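Local coordinates for protein RavA (Legionella pneumophila str. Paris, PDB 6WO6) that is a Legionella effector with a mainly helical, elongated fold and probably acts in host-cell invasion, at residues 137-142 with 204-209. The protein carries 2 engineered substitutions. Numbering follows the deposited sequence.
Sequences RLAETT and ASLFNV
With CG anti to its own carbonyl carbon (chi1 -70°), L206 sends its two methyls across to helix 131-141, while E140, whose CG has the same orientation (chi1 -73°) and whose chain is extended beyond it, lays that CG beside CD2 of the leucine and carries its carboxylate on toward S205. The two side chains run obliquely to one another, and CG of E140 lies 3.7 Å from CD2 of L206. CD1 of L206 meets CB of A139 at 4.1 Å, and CD2 is almost as near to that methyl, so the fork of the leucine straddles the alanine. The contact is therefore chiefly apolar, buried at A139 and L206 and exposed at E140, whose OE2 comes 4.3 Å from CB of S205. L206 and S205 also touch L136, one turn before E140 on helix 131-141, and A139 rests in addition on A170 of helix 162-181. Helix 131-141 ends at T141, and T142, the first residue past it, gives both N and OG1 to L138 O, from opposite faces of the carbonyl plane. In this predominantly helical chain, the contact joins a 3-10 linker between helices 197-202 and 214-224 to the C-terminal turn of helix 131-141.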
loop_
_atom_site.group_PDB
_atom_site.type_symbol
_atom_site.label_atom_id
_atom_site.label_comp_id
_atom_site.label_asym_id
_atom_site.label_seq_id
_atom_site.Cartn_x
_atom_site.Cartn_y
_atom_site.Cartn_z
ATOM N N ARG A 137 3.760 3.762 2.960
ATOM C CA ARG A 137 3.340 4.888 3.788
ATOM C C ARG A 137 2.953 6.089 2.932
ATOM O O ARG A 137 1.935 6.750 3.188
ATOM C CB ARG A 137 4.455 5.263 4.763
ATOM C CG ARG A 137 4.032 6.254 5.828
ATOM C CD ARG A 137 3.373 5.550 7.003
ATOM N NE ARG A 137 2.671 6.483 7.878
ATOM C CZ ARG A 137 3.272 7.296 8.744
ATOM N NH1 ARG A 137 4.595 7.301 8.849
ATOM N NH2 ARG A 137 2.548 8.111 9.499
ATOM N N LEU A 138 3.754 6.384 1.904
ATOM C CA LEU A 138 3.451 7.513 1.031
ATOM C C LEU A 138 2.158 7.282 0.261
ATOM O O LEU A 138 1.351 8.204 0.107
ATOM C CB LEU A 138 4.614 7.767 0.071
ATOM C CG LEU A 138 5.923 8.267 0.690
ATOM C CD1 LEU A 138 6.962 8.536 -0.389
ATOM C CD2 LEU A 138 5.682 9.513 1.534
ATOM N N ALA A 139 1.940 6.057 -0.227
ATOM C CA ALA A 139 0.677 5.755 -0.892
ATOM C C ALA A 139 -0.499 5.887 0.065
ATOM O O ALA A 139 -1.598 6.273 -0.351
ATOM C CB ALA A 139 0.720 4.351 -1.494
ATOM N N GLU A 140 -0.286 5.590 1.348
ATOM C CA GLU A 140 -1.378 5.670 2.310
ATOM C C GLU A 140 -1.730 7.114 2.648
ATOM O O GLU A 140 -2.911 7.448 2.792
ATOM C CB GLU A 140 -1.021 4.897 3.579
ATOM C CG GLU A 140 -1.059 3.387 3.415
ATOM C CD GLU A 140 -0.651 2.648 4.678
ATOM O OE1 GLU A 140 0.005 3.263 5.547
ATOM O OE2 GLU A 140 -0.992 1.451 4.803
ATOM N N THR A 141 -0.729 7.989 2.783
ATOM C CA THR A 141 -1.001 9.327 3.305
ATOM C C THR A 141 -1.072 10.423 2.246
ATOM O O THR A 141 -1.618 11.493 2.531
ATOM C CB THR A 141 0.054 9.719 4.349
ATOM O OG1 THR A 141 1.309 9.954 3.702
ATOM C CG2 THR A 141 0.216 8.613 5.383
ATOM N N THR A 142 -0.550 10.198 1.044
ATOM C CA THR A 142 -0.509 11.267 0.043
ATOM C C THR A 142 -1.883 11.459 -0.593
ATOM O O THR A 142 -2.484 10.486 -1.058
ATOM C CB THR A 142 0.508 10.954 -1.048
ATOM O OG1 THR A 142 1.786 10.691 -0.456
ATOM C CG2 THR A 142 0.622 12.121 -2.018
ATOM N N ALA A 204 0.116 -5.183 -0.174
ATOM C CA ALA A 204 -1.203 -5.736 0.121
ATOM C C ALA A 204 -1.946 -4.953 1.198
ATOM O O ALA A 204 -3.184 -4.973 1.215
ATOM C CB ALA A 204 -1.078 -7.200 0.542
ATOM N N SER A 205 -1.224 -4.262 2.088
ATOM C CA SER A 205 -1.888 -3.466 3.117
ATOM C C SER A 205 -2.811 -2.418 2.511
ATOM O O SER A 205 -3.797 -2.021 3.142
ATOM C CB SER A 205 -0.855 -2.793 4.017
ATOM O OG SER A 205 0.086 -3.729 4.505
ATOM N N LEU A 206 -2.514 -1.966 1.290
ATOM C CA LEU A 206 -3.359 -0.984 0.621
ATOM C C LEU A 206 -4.773 -1.496 0.378
ATOM O O LEU A 206 -5.687 -0.686 0.185
ATOM C CB LEU A 206 -2.730 -0.564 -0.708
ATOM C CG LEU A 206 -1.464 0.279 -0.612
ATOM C CD1 LEU A 206 -1.013 0.718 -1.996
ATOM C CD2 LEU A 206 -1.709 1.477 0.287
ATOM N N PHE A 207 -4.980 -2.811 0.374
ATOM C CA PHE A 207 -6.332 -3.326 0.196
ATOM C C PHE A 207 -7.155 -3.265 1.477
ATOM O O PHE A 207 -8.368 -3.506 1.426
ATOM C CB PHE A 207 -6.276 -4.754 -0.352
ATOM C CG PHE A 207 -5.745 -4.830 -1.755
ATOM C CD1 PHE A 207 -6.601 -4.735 -2.840
ATOM C CD2 PHE A 207 -4.386 -4.963 -1.992
ATOM C CE1 PHE A 207 -6.111 -4.785 -4.134
ATOM C CE2 PHE A 207 -3.890 -5.018 -3.284
ATOM C CZ PHE A 207 -4.752 -4.928 -4.355
ATOM N N ASN A 208 -6.539 -2.908 2.609
ATOM C CA ASN A 208 -7.287 -2.730 3.850
ATOM C C ASN A 208 -8.383 -1.679 3.723
ATOM O O ASN A 208 -9.267 -1.613 4.583
ATOM C CB ASN A 208 -6.335 -2.348 4.986
ATOM C CG ASN A 208 -5.435 -3.495 5.408
ATOM O OD1 ASN A 208 -5.554 -4.612 4.902
ATOM N ND2 ASN A 208 -4.522 -3.221 6.335
ATOM N N VAL A 209 -8.347 -0.859 2.670
ATOM C CA VAL A 209 -9.379 0.151 2.478
ATOM C C VAL A 209 -10.708 -0.491 2.087
ATOM O O VAL A 209 -11.774 0.083 2.340
ATOM C CB VAL A 209 -8.913 1.189 1.436
ATOM C CG1 VAL A 209 -8.721 0.541 0.072
ATOM C CG2 VAL A 209 -9.889 2.350 1.350
#